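Local coordinates for biofilm-associated surface protein (Staphylococcus aureus, PDB 7C7U) that is a cell-wall-anchored adhesion protein of biofilm formation, probably working as a calcium-responsive switch that modulates assembly of functional amyloid, at residues V335-T340 against G394-Y399; T356-F362 against A386-K392. All coordinates share one frame; numbering follows the deposited sequence.

How the contacts relate
Both contacts gather round one calcium ion and one stretch of chain, strand 381-388 running through a calcium loop into helix 397-404. Contact 1 is the more buried: there the loop 335-340 meets the second half of the calcium loop and the helix start, through apolar packing and a single hydrogen bond, from the backbone N-H of Leu396 to the amide oxygen of Asn336. Contact 2, nested within the loop that contact 1 closes, is partly buried and mostly backbone-bonded, with Lys359, Asp361, Ala386 and Gln388 on one face of a hairpin and Glu360 and Leu387 on the other. The two are joined at the calcium loop, where Asp397 N probably bonds Gln388 O.

Contact 1: V335-T340 against G394-Y399; sequences VNNILT and GLLDRY. With CA (calcium ion), chain D.
Asn336 reaches from a loop into the turn that begins helix 397-404, with its amide between Leu396 and Tyr399. The turn belongs to an EF-hand-like calcium loop, entered here from a strand: Asp389, Asp391, Asp393, Leu395 O and Glu400 bind the ion, and Asp397 adds a water-mediated link. The tight part of the contact surrounds the Asn336 side chain. Its OD1 accepts the backbone N-H of Leu396, the N-cap residue, at 2.8 Å and nearly straight (171° at the hydrogen). The donor stands above the carbonyl plane, 37° out of it. On the other branch, ND2 lies 3.3 Å above the plane of the Tyr399 ring and over its centre, with amide and ring steeply inclined at 76°. The side of this nitrogen is also met by Leu395 CD2, 3.5 Å from Asn336 ND2. Asn336 CG stands anti to its own carbonyl carbon, which brings the amide over to the helix start, and Asn336 CB rests 3.3 Å from Gly394 O. On the apolar side, the Leu396 side chain crosses those of Val335 and Leu339 at about a right angle, CD1 packing on Val335 CG2 at 3.7 Å and CD2 on Leu339 CD2. Leu387 of strand 381-388 also touches Leu396 and Leu339, and Tyr219 of strand 210-220 touches Val335, which ties this apolar patch to two sheets. The looser side is at Thr340, which is partly exposed. There the methyl Thr340 CG2 only grazes Gly394 CA at 4.0 Å; Gly394 itself has a positive phi. Next in the chain, Leu395 directs its backbone O to the calcium ion at 2.3 Å.

Contact 2: T356-F362 against A386-K392; sequences TKQKEDF and ALQDYDK. With CA (calcium ion), chain D; CA (calcium ion), chain E.
Gln358 stretches alongside the start of the calcium loop to Tyr390, its CG anti to the backbone N (chi1 -168°) and the chain extended beyond. NE2 gives an N-H to Tyr390 O at 2.8 Å, in the carbonyl plane and on a lone pair. Next to it, Lys392 CG lies against Gln358 CB, and the Thr356 and Lys392 side chains run antiparallel alongside one another, Thr356 CG2 meeting Lys392 CB at 3.7 Å; the modelled tip of the lysine is doubtful. Strands 359-369 and 381-388 form an antiparallel hairpin at the edge of a four-stranded sheet, with Glu360 and Leu387 as the hydrogen-bonded pair: Glu360 N to Leu387 O is 2.9 Å. Beyond this pair, Asp389 N bonds Gln358 O at 2.8 Å, just where the chain leaves the strand for the calcium loop. On one face, Lys359 NZ makes a salt bridge with Asp361 OD2 at 3.1 Å, and Asp361 OD1 leans against Ala386 CA. On the other, Leu387 CD1 approaches the Phe362 ring obliquely, 3.6 Å from CE1. The two oxygens of Asp389 have different partners: OD2 takes the Gly394 N-H, and OD1 binds a calcium ion. Asp391 bridges two calcium ions, OD1 holding that same one and OD2 the next at 2.5 Å.

Contact 1: V335-T340 against G394-Y399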
# COMPACT_ATOMS: atom_id res chain seq x y z
N VAL A 335 -7.10 -2.77 10.78
CA VAL A 335 -5.86 -3.45 10.39
C VAL A 335 -4.64 -2.59 10.72
O VAL A 335 -3.54 -3.12 10.88
CB VAL A 335 -5.90 -3.83 8.89
CG1 VAL A 335 -5.67 -2.63 8.00
CG2 VAL A 335 -4.88 -4.97 8.59
N ASN A 336 -4.83 -1.28 10.84
CA ASN A 336 -3.73 -0.37 11.18
C ASN A 336 -3.28 -0.52 12.62
O ASN A 336 -2.26 0.07 12.99
CB ASN A 336 -4.16 1.08 10.89
CG ASN A 336 -4.24 1.38 9.41
OD1 ASN A 336 -3.43 0.89 8.63
ND2 ASN A 336 -5.24 2.18 9.01
N ASN A 337 -4.01 -1.28 13.45
CA ASN A 337 -3.65 -1.49 14.84
C ASN A 337 -2.64 -2.62 15.05
O ASN A 337 -2.22 -2.84 16.19
CB ASN A 337 -4.90 -1.81 15.67
CG ASN A 337 -5.84 -0.64 15.78
OD1 ASN A 337 -7.03 -0.75 15.50
ND2 ASN A 337 -5.31 0.51 16.18
N ILE A 338 -2.25 -3.34 14.01
CA ILE A 338 -1.40 -4.52 14.23
C ILE A 338 0.06 -4.12 14.35
O ILE A 338 0.74 -4.49 15.31
CB ILE A 338 -1.60 -5.55 13.10
CG1 ILE A 338 -3.06 -5.99 13.01
CG2 ILE A 338 -0.66 -6.73 13.33
CD1 ILE A 338 -3.39 -6.77 11.71
N LEU A 339 0.58 -3.36 13.38
CA LEU A 339 1.96 -2.91 13.48
C LEU A 339 2.14 -1.86 14.56
O LEU A 339 3.27 -1.66 15.03
CB LEU A 339 2.46 -2.40 12.14
CG LEU A 339 3.03 -3.42 11.14
CD1 LEU A 339 2.10 -4.60 10.86
CD2 LEU A 339 3.43 -2.69 9.86
N THR A 340 1.07 -1.20 14.98
CA THR A 340 1.16 -0.26 16.08
C THR A 340 0.95 -0.93 17.43
O THR A 340 0.73 -0.24 18.42
CB THR A 340 0.13 0.87 15.91
OG1 THR A 340 -1.19 0.33 15.98
CG2 THR A 340 0.31 1.57 14.57
N GLY A 394 1.61 4.95 11.07
CA GLY A 394 0.50 4.21 11.61
C GLY A 394 -0.49 3.67 10.59
O GLY A 394 -1.33 2.85 10.96
N LEU A 395 -0.42 4.10 9.34
CA LEU A 395 -1.31 3.62 8.29
C LEU A 395 -0.55 2.67 7.36
O LEU A 395 0.41 3.10 6.71
CB LEU A 395 -1.87 4.77 7.46
CG LEU A 395 -2.64 5.87 8.18
CD1 LEU A 395 -3.19 6.87 7.15
CD2 LEU A 395 -3.76 5.30 9.02
N LEU A 396 -1.02 1.42 7.26
CA LEU A 396 -0.34 0.46 6.39
C LEU A 396 -0.21 1.00 4.98
O LEU A 396 -1.08 1.75 4.51
CB LEU A 396 -1.11 -0.87 6.36
CG LEU A 396 -1.16 -1.67 7.66
CD1 LEU A 396 -1.95 -2.98 7.49
CD2 LEU A 396 0.27 -1.96 8.13
N ASP A 397 0.87 0.62 4.30
CA ASP A 397 1.05 0.93 2.88
C ASP A 397 -0.23 0.73 2.09
O ASP A 397 -0.72 1.64 1.41
CB ASP A 397 2.14 0.04 2.27
CG ASP A 397 3.54 0.47 2.62
OD1 ASP A 397 3.75 1.07 3.69
OD2 ASP A 397 4.45 0.17 1.82
N ARG A 398 -0.79 -0.48 2.17
CA ARG A 398 -1.95 -0.79 1.34
C ARG A 398 -3.18 -0.01 1.79
O ARG A 398 -4.03 0.31 0.96
CB ARG A 398 -2.24 -2.29 1.32
CG ARG A 398 -2.86 -2.84 2.57
CD ARG A 398 -2.87 -4.36 2.49
NE ARG A 398 -1.52 -4.89 2.62
CZ ARG A 398 -1.14 -6.10 2.21
NH1 ARG A 398 -2.00 -6.94 1.64
NH2 ARG A 398 0.12 -6.46 2.38
N TYR A 399 -3.29 0.30 3.08
CA TYR A 399 -4.37 1.17 3.52
C TYR A 399 -4.24 2.55 2.90
O TYR A 399 -5.22 3.12 2.41
CB TYR A 399 -4.41 1.26 5.04
CG TYR A 399 -5.56 2.07 5.59
CD1 TYR A 399 -5.47 3.46 5.72
CD2 TYR A 399 -6.74 1.45 5.99
CE1 TYR A 399 -6.51 4.20 6.23
CE2 TYR A 399 -7.80 2.20 6.50
CZ TYR A 399 -7.67 3.57 6.62
OH TYR A 399 -8.71 4.34 7.12
CA CA D . 2.18 4.56 6.40
O HOH W 1 3.18 3.52 4.28

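Contact 2: T356-F362 against A386-K392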
# COMPACT_ATOMS: atom_id res chain seq x y z
N THR A 356 6.42 2.45 16.62
CA THR A 356 5.65 1.54 15.78
C THR A 356 6.58 0.67 14.93
O THR A 356 7.76 0.98 14.76
CB THR A 356 4.64 2.29 14.90
OG1 THR A 356 3.66 1.36 14.41
CG2 THR A 356 5.30 2.97 13.70
N LYS A 357 6.04 -0.45 14.44
CA LYS A 357 6.80 -1.32 13.55
C LYS A 357 6.71 -0.82 12.11
O LYS A 357 5.65 -0.35 11.66
CB LYS A 357 6.28 -2.76 13.64
CG LYS A 357 6.54 -3.47 14.97
CD LYS A 357 6.16 -4.96 14.87
CE LYS A 357 6.18 -5.65 16.24
NZ LYS A 357 4.84 -5.61 16.90
N GLN A 358 7.83 -0.88 11.39
CA GLN A 358 7.81 -0.55 9.97
C GLN A 358 7.36 -1.73 9.10
O GLN A 358 6.85 -1.53 8.00
CB GLN A 358 9.20 -0.09 9.52
CG GLN A 358 9.21 0.55 8.12
CD GLN A 358 10.62 0.90 7.67
OE1 GLN A 358 11.58 0.35 8.19
NE2 GLN A 358 10.73 1.79 6.69
N LYS A 359 7.57 -2.97 9.54
CA LYS A 359 7.00 -4.07 8.78
C LYS A 359 6.74 -5.25 9.69
O LYS A 359 7.26 -5.32 10.81
CB LYS A 359 7.87 -4.48 7.58
CG LYS A 359 9.27 -4.95 7.90
CD LYS A 359 9.98 -5.39 6.63
CE LYS A 359 10.54 -6.81 6.76
NZ LYS A 359 9.58 -7.91 6.36
N GLU A 360 5.91 -6.16 9.20
CA GLU A 360 5.69 -7.42 9.90
C GLU A 360 5.13 -8.43 8.91
O GLU A 360 4.16 -8.15 8.20
CB GLU A 360 4.74 -7.26 11.10
CG GLU A 360 4.92 -8.41 12.10
CD GLU A 360 4.09 -8.26 13.37
OE1 GLU A 360 3.42 -7.23 13.56
OE2 GLU A 360 4.11 -9.20 14.19
N ASP A 361 5.72 -9.61 8.89
CA ASP A 361 5.26 -10.73 8.07
C ASP A 361 4.45 -11.71 8.91
O ASP A 361 4.85 -12.05 10.03
CB ASP A 361 6.44 -11.47 7.45
CG ASP A 361 7.15 -10.64 6.42
OD1 ASP A 361 6.46 -9.89 5.69
OD2 ASP A 361 8.39 -10.73 6.34
N PHE A 362 3.34 -12.19 8.35
CA PHE A 362 2.57 -13.26 8.96
C PHE A 362 2.48 -14.42 7.98
O PHE A 362 2.32 -14.21 6.78
CB PHE A 362 1.18 -12.81 9.37
CG PHE A 362 1.19 -11.56 10.24
CD1 PHE A 362 1.24 -10.31 9.66
CD2 PHE A 362 1.21 -11.66 11.61
CE1 PHE A 362 1.28 -9.14 10.44
CE2 PHE A 362 1.25 -10.50 12.40
CZ PHE A 362 1.28 -9.26 11.81
N ALA A 386 2.55 -9.79 4.00
CA ALA A 386 3.65 -8.85 4.23
C ALA A 386 3.04 -7.47 4.47
O ALA A 386 2.77 -6.72 3.54
CB ALA A 386 4.60 -8.83 3.04
N LEU A 387 2.77 -7.16 5.73
CA LEU A 387 2.28 -5.84 6.11
C LEU A 387 3.44 -4.87 6.26
O LEU A 387 4.51 -5.22 6.78
CB LEU A 387 1.50 -5.92 7.42
CG LEU A 387 0.23 -6.75 7.37
CD1 LEU A 387 -0.56 -6.62 8.66
CD2 LEU A 387 -0.61 -6.35 6.15
N GLN A 388 3.22 -3.63 5.82
CA GLN A 388 4.28 -2.63 5.80
C GLN A 388 3.71 -1.26 6.13
O GLN A 388 2.60 -0.92 5.72
CB GLN A 388 4.94 -2.63 4.43
CG GLN A 388 6.29 -2.02 4.36
CD GLN A 388 7.00 -2.38 3.07
OE1 GLN A 388 7.40 -3.53 2.87
NE2 GLN A 388 7.12 -1.41 2.17
N ASP A 389 4.47 -0.47 6.91
CA ASP A 389 4.15 0.94 7.20
C ASP A 389 5.44 1.68 6.88
O ASP A 389 6.21 2.03 7.78
CB ASP A 389 3.70 1.12 8.65
CG ASP A 389 3.29 2.58 8.99
OD1 ASP A 389 3.32 3.45 8.11
OD2 ASP A 389 2.93 2.82 10.15
N TYR A 390 5.69 1.87 5.58
CA TYR A 390 7.00 2.30 5.13
C TYR A 390 7.47 3.56 5.86
O TYR A 390 8.64 3.67 6.25
CB TYR A 390 6.98 2.53 3.62
CG TYR A 390 8.34 2.89 3.05
CD1 TYR A 390 8.87 4.17 3.19
CD2 TYR A 390 9.10 1.94 2.37
CE1 TYR A 390 10.12 4.49 2.67
CE2 TYR A 390 10.34 2.24 1.86
CZ TYR A 390 10.85 3.52 2.01
OH TYR A 390 12.09 3.83 1.49
N ASP A 391 6.56 4.50 6.10
CA ASP A 391 6.91 5.78 6.71
C ASP A 391 6.55 5.87 8.19
O ASP A 391 6.62 6.96 8.77
CB ASP A 391 6.23 6.91 5.94
CG ASP A 391 4.73 6.72 5.81
OD1 ASP A 391 4.13 6.00 6.63
OD2 ASP A 391 4.13 7.32 4.89
N LYS A 392 6.17 4.76 8.82
CA LYS A 392 5.89 4.71 10.26
C LYS A 392 4.95 5.84 10.70
O LYS A 392 5.18 6.51 11.70
CB LYS A 392 7.20 4.75 11.06
CG LYS A 392 8.27 3.72 10.58
CD LYS A 392 9.57 3.76 11.41
CE LYS A 392 9.53 3.02 12.74
NZ LYS A 392 8.34 2.18 12.95
CA CA D . 2.18 4.56 6.40
CA CA E . 1.81 8.33 4.94
O HOH W 2 2.91 0.87 11.93
O HOH W 3 6.24 -7.23 5.59
O HOH W 4 7.91 -6.48 3.76
O HOH W 1 3.18 3.52 4.28